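NikO protein (Streptomyces tendae, PDB 4FQD) transfers an enolpyruvyl group in a step essential to nikkomycin biosynthesis, and is related to the enzyme that acts on UDP-N-acetylglucosamine in cell-wall formation. Local coordinates at residues K34-T39 with V221-T226; V227-D230 with D234-F237; T402-T407 with A413-A418. The protein carries 4 engineered substitutions. One frame throughout, in Å; residues are numbered along the deposited sequence.

Contact 1 of 3, residues K34-T39 with V221-T226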
loop_
_atom_site.group_PDB
_atom_site.type_symbol
_atom_site.label_atom_id
_atom_site.label_comp_id
_atom_site.label_asym_id
_atom_site.label_seq_id
_atom_site.Cartn_x
_atom_site.Cartn_y
_atom_site.Cartn_z
ATOM N N LYS A 34 1.265 -23.535 12.707
ATOM C CA LYS A 34 0.829 -23.291 14.076
ATOM C C LYS A 34 -0.642 -22.896 14.152
ATOM O O LYS A 34 -1.381 -23.375 15.013
ATOM C CB LYS A 34 1.685 -22.186 14.693
ATOM C CG LYS A 34 1.080 -21.540 15.923
ATOM C CD LYS A 34 1.895 -20.337 16.361
ATOM C CE LYS A 34 1.236 -19.624 17.528
ATOM N NZ LYS A 34 2.010 -18.426 17.954
ATOM N N HIS A 35 -1.061 -22.022 13.244
ATOM C CA HIS A 35 -2.423 -21.501 13.261
ATOM C C HIS A 35 -3.448 -22.529 12.780
ATOM O O HIS A 35 -4.587 -22.541 13.246
ATOM C CB HIS A 35 -2.506 -20.208 12.447
ATOM C CG HIS A 35 -1.655 -19.102 12.991
ATOM N ND1 HIS A 35 -0.783 -18.376 12.207
ATOM C CD2 HIS A 35 -1.539 -18.600 14.243
ATOM C CE1 HIS A 35 -0.168 -17.477 12.952
ATOM N NE2 HIS A 35 -0.609 -17.590 14.192
ATOM N N SER A 36 -3.038 -23.392 11.856
ATOM C CA SER A 36 -3.900 -24.478 11.394
ATOM C C SER A 36 -4.059 -25.526 12.485
ATOM O O SER A 36 -5.111 -26.152 12.613
ATOM C CB SER A 36 -3.334 -25.127 10.132
ATOM O OG SER A 36 -3.455 -24.265 9.016
ATOM N N LEU A 37 -2.998 -25.716 13.263
ATOM C CA LEU A 37 -3.028 -26.629 14.396
ATOM C C LEU A 37 -4.082 -26.195 15.406
ATOM O O LEU A 37 -4.845 -27.016 15.911
ATOM C CB LEU A 37 -1.655 -26.683 15.065
ATOM C CG LEU A 37 -1.598 -27.347 16.440
ATOM C CD1 LEU A 37 -2.019 -28.804 16.363
ATOM C CD2 LEU A 37 -0.206 -27.223 17.020
ATOM N N VAL A 38 -4.116 -24.898 15.690
ATOM C CA VAL A 38 -5.084 -24.335 16.624
ATOM C C VAL A 38 -6.516 -24.574 16.158
ATOM O O VAL A 38 -7.353 -25.055 16.922
ATOM C CB VAL A 38 -4.859 -22.821 16.819
ATOM C CG1 VAL A 38 -6.043 -22.190 17.537
ATOM C CG2 VAL A 38 -3.562 -22.570 17.576
ATOM N N THR A 39 -6.791 -24.248 14.899
ATOM C CA THR A 39 -8.138 -24.368 14.353
ATOM C C THR A 39 -8.579 -25.822 14.188
ATOM O O THR A 39 -9.760 -26.137 14.321
ATOM C CB THR A 39 -8.271 -23.633 13.006
ATOM O OG1 THR A 39 -7.246 -24.080 12.112
ATOM C CG2 THR A 39 -8.141 -22.133 13.207
ATOM N N VAL A 221 -8.148 -20.691 8.056
ATOM C CA VAL A 221 -9.577 -20.969 8.108
ATOM C C VAL A 221 -9.947 -22.107 7.159
ATOM O O VAL A 221 -10.762 -22.969 7.494
ATOM C CB VAL A 221 -10.391 -19.707 7.748
ATOM C CG1 VAL A 221 -11.842 -20.053 7.469
ATOM C CG2 VAL A 221 -10.288 -18.676 8.860
ATOM N N THR A 222 -9.331 -22.104 5.980
ATOM C CA THR A 222 -9.610 -23.094 4.940
ATOM C C THR A 222 -9.459 -24.534 5.427
ATOM O O THR A 222 -10.317 -25.378 5.165
ATOM C CB THR A 222 -8.714 -22.866 3.699
ATOM O OG1 THR A 222 -9.257 -21.801 2.909
ATOM C CG2 THR A 222 -8.631 -24.124 2.843
ATOM N N ASP A 223 -8.376 -24.807 6.146
ATOM C CA ASP A 223 -8.116 -26.156 6.637
ATOM C C ASP A 223 -9.100 -26.586 7.723
ATOM O O ASP A 223 -9.419 -27.769 7.838
ATOM C CB ASP A 223 -6.675 -26.289 7.137
ATOM C CG ASP A 223 -5.664 -26.250 6.007
ATOM O OD1 ASP A 223 -6.063 -26.473 4.844
ATOM O OD2 ASP A 223 -4.471 -26.000 6.282
ATOM N N MET A 224 -9.581 -25.632 8.516
ATOM C CA MET A 224 -10.561 -25.944 9.550
ATOM C C MET A 224 -11.886 -26.362 8.919
ATOM O O MET A 224 -12.600 -27.211 9.455
ATOM C CB MET A 224 -10.772 -24.760 10.496
ATOM C CG MET A 224 -11.650 -25.096 11.697
ATOM S SD MET A 224 -11.918 -23.723 12.835
ATOM C CE MET A 224 -12.913 -22.630 11.827
ATOM N N VAL A 225 -12.206 -25.757 7.779
ATOM C CA VAL A 225 -13.395 -26.121 7.017
ATOM C C VAL A 225 -13.326 -27.585 6.601
ATOM O O VAL A 225 -14.301 -28.325 6.728
ATOM C CB VAL A 225 -13.554 -25.238 5.762
ATOM C CG1 VAL A 225 -14.620 -25.804 4.832
ATOM C CG2 VAL A 225 -13.884 -23.807 6.159
ATOM N N THR A 226 -12.160 -27.998 6.114
ATOM C CA THR A 226 -11.943 -29.380 5.703
ATOM C C THR A 226 -12.079 -30.333 6.889
ATOM O O THR A 226 -12.661 -31.411 6.768
ATOM C CB THR A 226 -10.557 -29.563 5.052
ATOM O OG1 THR A 226 -10.445 -28.694 3.917
ATOM C CG2 THR A 226 -10.356 -31.004 4.605
#
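Thr39 OG1 sits among backbone carbonyls of two helices. On its own helix it lies 3.0 Å from Ser36 O and 3.3 Å from His35 O. Asp220 O, on helix 219-231, is a third acceptor near it; the single proton can serve only some of the three, so the hydroxyl probably helps to link the helices. The torsion responsible is chi1 of 53°, which sets OG1 between the backbone N and the carbonyl carbon and turns it back onto the preceding turn. The rest of the Thr39 side chain meets Met224, and the two cross at about a right angle. Met224 starts out extended, with CG anti to its backbone N (chi1 -173°), and bends only at chi3. Its CB and SD each come to 3.7 Å from Thr39 CB, while CG presses on the backbone and approaches Thr39 O to 3.4 Å. Helix 192-204 closes over this pair, with Lys197 touching Thr39 and Leu200 touching Met224. One turn earlier on helix 34-44 the contact turns polar: Ser36 OG donates a weak hydrogen bond, 3.4 Å long, to Asp223 OD2. The main partner of that carboxylate is elsewhere, since OD1 forms a salt bridge with Arg292, which probably does more than the serine to orient the group. Ile262, from a loop, touches both Ser36 and Asp223. The result is a buried helix-helix contact in which a threonine-methionine crossing sits beside a serine-aspartate pair, and such packing of helices in the domain interior is characteristic of the inverse beta/alpha barrel of enolpyruvyl transferases.

Contact 2 of 3, residues V227-D230 with D234-F237; sequences VLRD and DIEF
Arg229 puts NH2 of its guanidinium over the ring of Phe237. The nitrogen is almost centred on one face: Arg229 NH2 is 3.6 Å from both CE1 and CZ of Phe237, and 3.4 Å above the ring plane. The two planes are 45° apart, so this is no flat stack, yet CZ of Arg229 still lies over the face, 4.4 Å from the ring centroid, and the pair counts as cation-pi. What fixes the rotation of the guanidinium is a side-on grip on the backbone. Arg229 NE and Arg229 NH2 each donate a 3.0 Å hydrogen bond to the same atom, Ile235 O. Both bonds are bent, with N-H...O angles near 140°, as expected when two hydrogens share one acceptor, and both nitrogens come from the same face of the carbonyl plane. The arginine spans the gap because its chain is extended from CG to NE. On the way it crosses Ile235 at about a right angle, with Arg229 NE 4.0 Å from Ile235 CB. Deeper in, the contact is apolar: Ile235 CD1 reaches 3.8 Å from Leu228 CB and 3.9 Å from Leu228 CD1. The strand's backbone pairing with its neighbour runs through Asp234 and Glu236, which bond to His246 and Val244; Ile235 O is the atom offered to the arginine. Phe237 stacks in addition on Trp243 of the adjacent strand. Thus strand 235-239, outermost in its sheet, is held against the last turn of helix 219-231, which precedes it, while helix 34-44 packs on Leu228 through Ala43.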
loop_
_atom_site.group_PDB
_atom_site.type_symbol
_atom_site.label_atom_id
_atom_site.label_comp_id
_atom_site.label_asym_id
_atom_site.label_seq_id
_atom_site.Cartn_x
_atom_site.Cartn_y
_atom_site.Cartn_z
ATOM N N VAL A 227 -11.548 -29.923 8.037
ATOM C CA VAL A 227 -11.622 -30.735 9.248
ATOM C C VAL A 227 -13.066 -30.900 9.714
ATOM O O VAL A 227 -13.503 -32.009 10.023
ATOM C CB VAL A 227 -10.776 -30.133 10.386
ATOM C CG1 VAL A 227 -11.023 -30.881 11.690
ATOM C CG2 VAL A 227 -9.300 -30.163 10.021
ATOM N N LEU A 228 -13.802 -29.793 9.757
ATOM C CA LEU A 228 -15.209 -29.822 10.145
ATOM C C LEU A 228 -16.035 -30.682 9.193
ATOM O O LEU A 228 -16.915 -31.426 9.626
ATOM C CB LEU A 228 -15.785 -28.406 10.211
ATOM C CG LEU A 228 -15.428 -27.597 11.459
ATOM C CD1 LEU A 228 -16.016 -26.197 11.379
ATOM C CD2 LEU A 228 -15.907 -28.314 12.714
ATOM N N ARG A 229 -15.744 -30.573 7.901
ATOM C CA ARG A 229 -16.412 -31.387 6.891
ATOM C C ARG A 229 -16.176 -32.873 7.135
ATOM O O ARG A 229 -17.106 -33.677 7.066
ATOM C CB ARG A 229 -15.929 -31.011 5.488
ATOM C CG ARG A 229 -16.573 -29.758 4.914
ATOM C CD ARG A 229 -15.937 -29.372 3.586
ATOM N NE ARG A 229 -16.633 -28.261 2.942
ATOM C CZ ARG A 229 -16.186 -27.625 1.864
ATOM N NH1 ARG A 229 -15.037 -27.983 1.307
ATOM N NH2 ARG A 229 -16.884 -26.625 1.343
ATOM N N ASP A 230 -14.928 -33.230 7.422
ATOM C CA ASP A 230 -14.564 -34.622 7.660
ATOM C C ASP A 230 -15.140 -35.139 8.976
ATOM O O ASP A 230 -15.359 -36.339 9.133
ATOM C CB ASP A 230 -13.043 -34.792 7.643
ATOM C CG ASP A 230 -12.431 -34.443 6.300
ATOM O OD1 ASP A 230 -13.185 -34.336 5.310
ATOM O OD2 ASP A 230 -11.193 -34.279 6.232
ATOM N N ASP A 234 -21.714 -30.074 7.438
ATOM C CA ASP A 234 -22.022 -29.765 6.050
ATOM C C ASP A 234 -21.750 -28.298 5.767
ATOM O O ASP A 234 -22.613 -27.446 5.976
ATOM C CB ASP A 234 -23.482 -30.096 5.738
ATOM C CG ASP A 234 -23.845 -29.825 4.291
ATOM O OD1 ASP A 234 -22.940 -29.800 3.430
ATOM O OD2 ASP A 234 -25.046 -29.638 4.015
ATOM N N ILE A 235 -20.544 -28.000 5.302
ATOM C CA ILE A 235 -20.177 -26.632 4.965
ATOM C C ILE A 235 -20.146 -26.437 3.446
ATOM O O ILE A 235 -19.457 -27.160 2.723
ATOM C CB ILE A 235 -18.808 -26.269 5.572
ATOM C CG1 ILE A 235 -18.849 -26.436 7.094
ATOM C CG2 ILE A 235 -18.427 -24.850 5.207
ATOM C CD1 ILE A 235 -17.540 -26.119 7.770
ATOM N N GLU A 236 -20.892 -25.450 2.966
ATOM C CA GLU A 236 -21.071 -25.265 1.533
ATOM C C GLU A 236 -20.576 -23.912 1.037
ATOM O O GLU A 236 -20.871 -22.881 1.632
ATOM C CB GLU A 236 -22.546 -25.441 1.187
ATOM C CG GLU A 236 -22.933 -25.067 -0.219
ATOM C CD GLU A 236 -24.434 -25.121 -0.418
ATOM O OE1 GLU A 236 -25.161 -25.475 0.537
ATOM O OE2 GLU A 236 -24.892 -24.806 -1.533
ATOM N N PHE A 237 -19.819 -23.927 -0.055
ATOM C CA PHE A 237 -19.361 -22.697 -0.692
ATOM C C PHE A 237 -20.357 -22.300 -1.779
ATOM O O PHE A 237 -20.129 -22.559 -2.962
ATOM C CB PHE A 237 -17.977 -22.897 -1.303
ATOM C CG PHE A 237 -16.895 -23.162 -0.290
ATOM C CD1 PHE A 237 -17.108 -22.939 1.063
ATOM C CD2 PHE A 237 -15.659 -23.632 -0.696
ATOM C CE1 PHE A 237 -16.105 -23.186 1.985
ATOM C CE2 PHE A 237 -14.655 -23.879 0.218
ATOM C CZ PHE A 237 -14.878 -23.655 1.562
#

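Contact 3 of 3, residues T402-T407 with A413-A418; sequences TDLRAT and AVLLLA
Leu404 has chi1 at -91°, well off a staggered value, and chi2 at 50°, which together bring CD2 onto Leu415. Leu415 takes a more regular shape: with chi1 at -72° its CG lies anti to the carbonyl carbon, and its two methyls are divided between two parts of the strand segment. CD2 meets the leucine, Leu404 CD2 to Leu415 CD2 being 3.7 Å, and the same Leu404 methyl is 4.0 Å from Leu415 CB. CD1 serves the backbone beyond, lying 3.9 Å from Arg405 O, at the strand's end, and 4.3 Å from Ala406 CA, the first loop residue. Leu415 therefore touches three successive residues, purely by van der Waals packing. Leu428 of strand 425-429 touches both leucines, and Glu374 and Leu375 of helix 372-378 touch Leu415. Leu404 bonds through its backbone to Thr427 and Arg429 of the adjacent strand. Here a short strand, 402-405, is followed, after a short loop, by helix 409-419, which folds back over the strand; the chain then enters strand 425-429, parallel to the first. This is a beta-alpha-beta unit, in which Leu404 and Leu415, with Leu428, form part of the apolar layer between helix and sheet.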
loop_
_atom_site.group_PDB
_atom_site.type_symbol
_atom_site.label_atom_id
_atom_site.label_comp_id
_atom_site.label_asym_id
_atom_site.label_seq_id
_atom_site.Cartn_x
_atom_site.Cartn_y
_atom_site.Cartn_z
ATOM N N THR A 402 26.544 -4.995 19.514
ATOM C CA THR A 402 25.294 -4.406 19.980
ATOM C C THR A 402 24.512 -5.361 20.876
ATOM O O THR A 402 24.773 -6.564 20.898
ATOM C CB THR A 402 24.396 -3.989 18.800
ATOM O OG1 THR A 402 24.126 -5.130 17.975
ATOM C CG2 THR A 402 25.078 -2.915 17.963
ATOM N N ASP A 403 23.556 -4.810 21.617
ATOM C CA ASP A 403 22.664 -5.609 22.451
ATOM C C ASP A 403 21.224 -5.458 21.983
ATOM O O ASP A 403 20.568 -4.457 22.275
ATOM C CB ASP A 403 22.775 -5.198 23.920
ATOM C CG ASP A 403 24.100 -5.587 24.534
ATOM O OD1 ASP A 403 24.312 -6.794 24.777
ATOM O OD2 ASP A 403 24.925 -4.685 24.786
ATOM N N LEU A 404 20.736 -6.458 21.258
ATOM C CA LEU A 404 19.403 -6.393 20.671
ATOM C C LEU A 404 18.336 -6.987 21.584
ATOM O O LEU A 404 18.530 -8.044 22.182
ATOM C CB LEU A 404 19.384 -7.094 19.309
ATOM C CG LEU A 404 19.678 -6.242 18.070
ATOM C CD1 LEU A 404 20.939 -5.418 18.237
ATOM C CD2 LEU A 404 19.789 -7.123 16.840
ATOM N N ARG A 405 17.207 -6.295 21.686
ATOM C CA ARG A 405 16.082 -6.779 22.475
ATOM C C ARG A 405 14.887 -7.085 21.581
ATOM O O ARG A 405 14.428 -6.228 20.826
ATOM C CB ARG A 405 15.688 -5.756 23.542
ATOM C CG ARG A 405 14.441 -6.140 24.322
ATOM C CD ARG A 405 14.007 -5.033 25.267
ATOM N NE ARG A 405 12.783 -5.381 25.983
ATOM C CZ ARG A 405 12.753 -6.096 27.103
ATOM N NH1 ARG A 405 13.882 -6.547 27.631
ATOM N NH2 ARG A 405 11.597 -6.368 27.692
ATOM N N ALA A 406 14.385 -8.313 21.670
ATOM C CA ALA A 406 13.222 -8.720 20.891
ATOM C C ALA A 406 11.936 -8.274 21.574
ATOM O O ALA A 406 11.799 -8.383 22.790
ATOM C CB ALA A 406 13.222 -10.223 20.688
ATOM N N THR A 407 10.994 -7.770 20.784
ATOM C CA THR A 407 9.718 -7.312 21.320
ATOM C C THR A 407 8.629 -8.361 21.133
ATOM O O THR A 407 7.644 -8.379 21.871
ATOM C CB THR A 407 9.267 -5.993 20.663
ATOM O OG1 THR A 407 9.220 -6.156 19.240
ATOM C CG2 THR A 407 10.230 -4.868 21.009
ATOM N N ALA A 413 13.058 -13.470 15.489
ATOM C CA ALA A 413 13.543 -14.235 14.349
ATOM C C ALA A 413 14.318 -13.363 13.364
ATOM O O ALA A 413 15.410 -13.727 12.932
ATOM C CB ALA A 413 12.386 -14.933 13.646
ATOM N N VAL A 414 13.750 -12.212 13.017
ATOM C CA VAL A 414 14.362 -11.336 12.022
ATOM C C VAL A 414 15.643 -10.674 12.542
ATOM O O VAL A 414 16.559 -10.389 11.769
ATOM C CB VAL A 414 13.364 -10.269 11.498
ATOM C CG1 VAL A 414 13.068 -9.225 12.568
ATOM C CG2 VAL A 414 13.897 -9.612 10.231
ATOM N N LEU A 415 15.711 -10.444 13.849
ATOM C CA LEU A 415 16.913 -9.883 14.456
ATOM C C LEU A 415 18.033 -10.914 14.454
ATOM O O LEU A 415 19.199 -10.583 14.239
ATOM C CB LEU A 415 16.636 -9.410 15.883
ATOM C CG LEU A 415 15.796 -8.139 16.023
ATOM C CD1 LEU A 415 15.622 -7.769 17.487
ATOM C CD2 LEU A 415 16.425 -7.000 15.243
ATOM N N LEU A 416 17.665 -12.167 14.695
ATOM C CA LEU A 416 18.624 -13.262 14.715
ATOM C C LEU A 416 19.224 -13.483 13.330
ATOM O O LEU A 416 20.416 -13.757 13.199
ATOM C CB LEU A 416 17.956 -14.544 15.217
ATOM C CG LEU A 416 18.834 -15.790 15.328
ATOM C CD1 LEU A 416 20.078 -15.498 16.151
ATOM C CD2 LEU A 416 18.043 -16.935 15.939
ATOM N N LEU A 417 18.395 -13.356 12.299
ATOM C CA LEU A 417 18.852 -13.516 10.924
ATOM C C LEU A 417 19.776 -12.374 10.519
ATOM O O LEU A 417 20.793 -12.589 9.858
ATOM C CB LEU A 417 17.663 -13.588 9.963
ATOM C CG LEU A 417 16.707 -14.769 10.130
ATOM C CD1 LEU A 417 15.606 -14.713 9.084
ATOM C CD2 LEU A 417 17.460 -16.088 10.055
ATOM N N ALA A 418 19.413 -11.160 10.919
ATOM C CA ALA A 418 20.205 -9.978 10.604
ATOM C C ALA A 418 21.540 -9.996 11.342
ATOM O O ALA A 418 22.559 -9.558 10.809
ATOM C CB ALA A 418 19.427 -8.716 10.940
#

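Overall arrangement
From the N terminus, helix 34-44 comes first, and contact 1 brings it against helix 219-231, closing a loop of 181 residues, about half of it helix or strand. Contact 2 opens at once on the same helix and closes a connection of three residues into strand 235-239. The two touch through Val225, which packs on Ile235 and Phe237, so the helix joins a buried helix partner to an edge strand. Contact 3, much later, spans only five residues within a beta-alpha-beta unit. The three follow in series, with no nesting or crossing. Contact 3 lies across the chain's centre from contact 2, their centres about 42 Å apart.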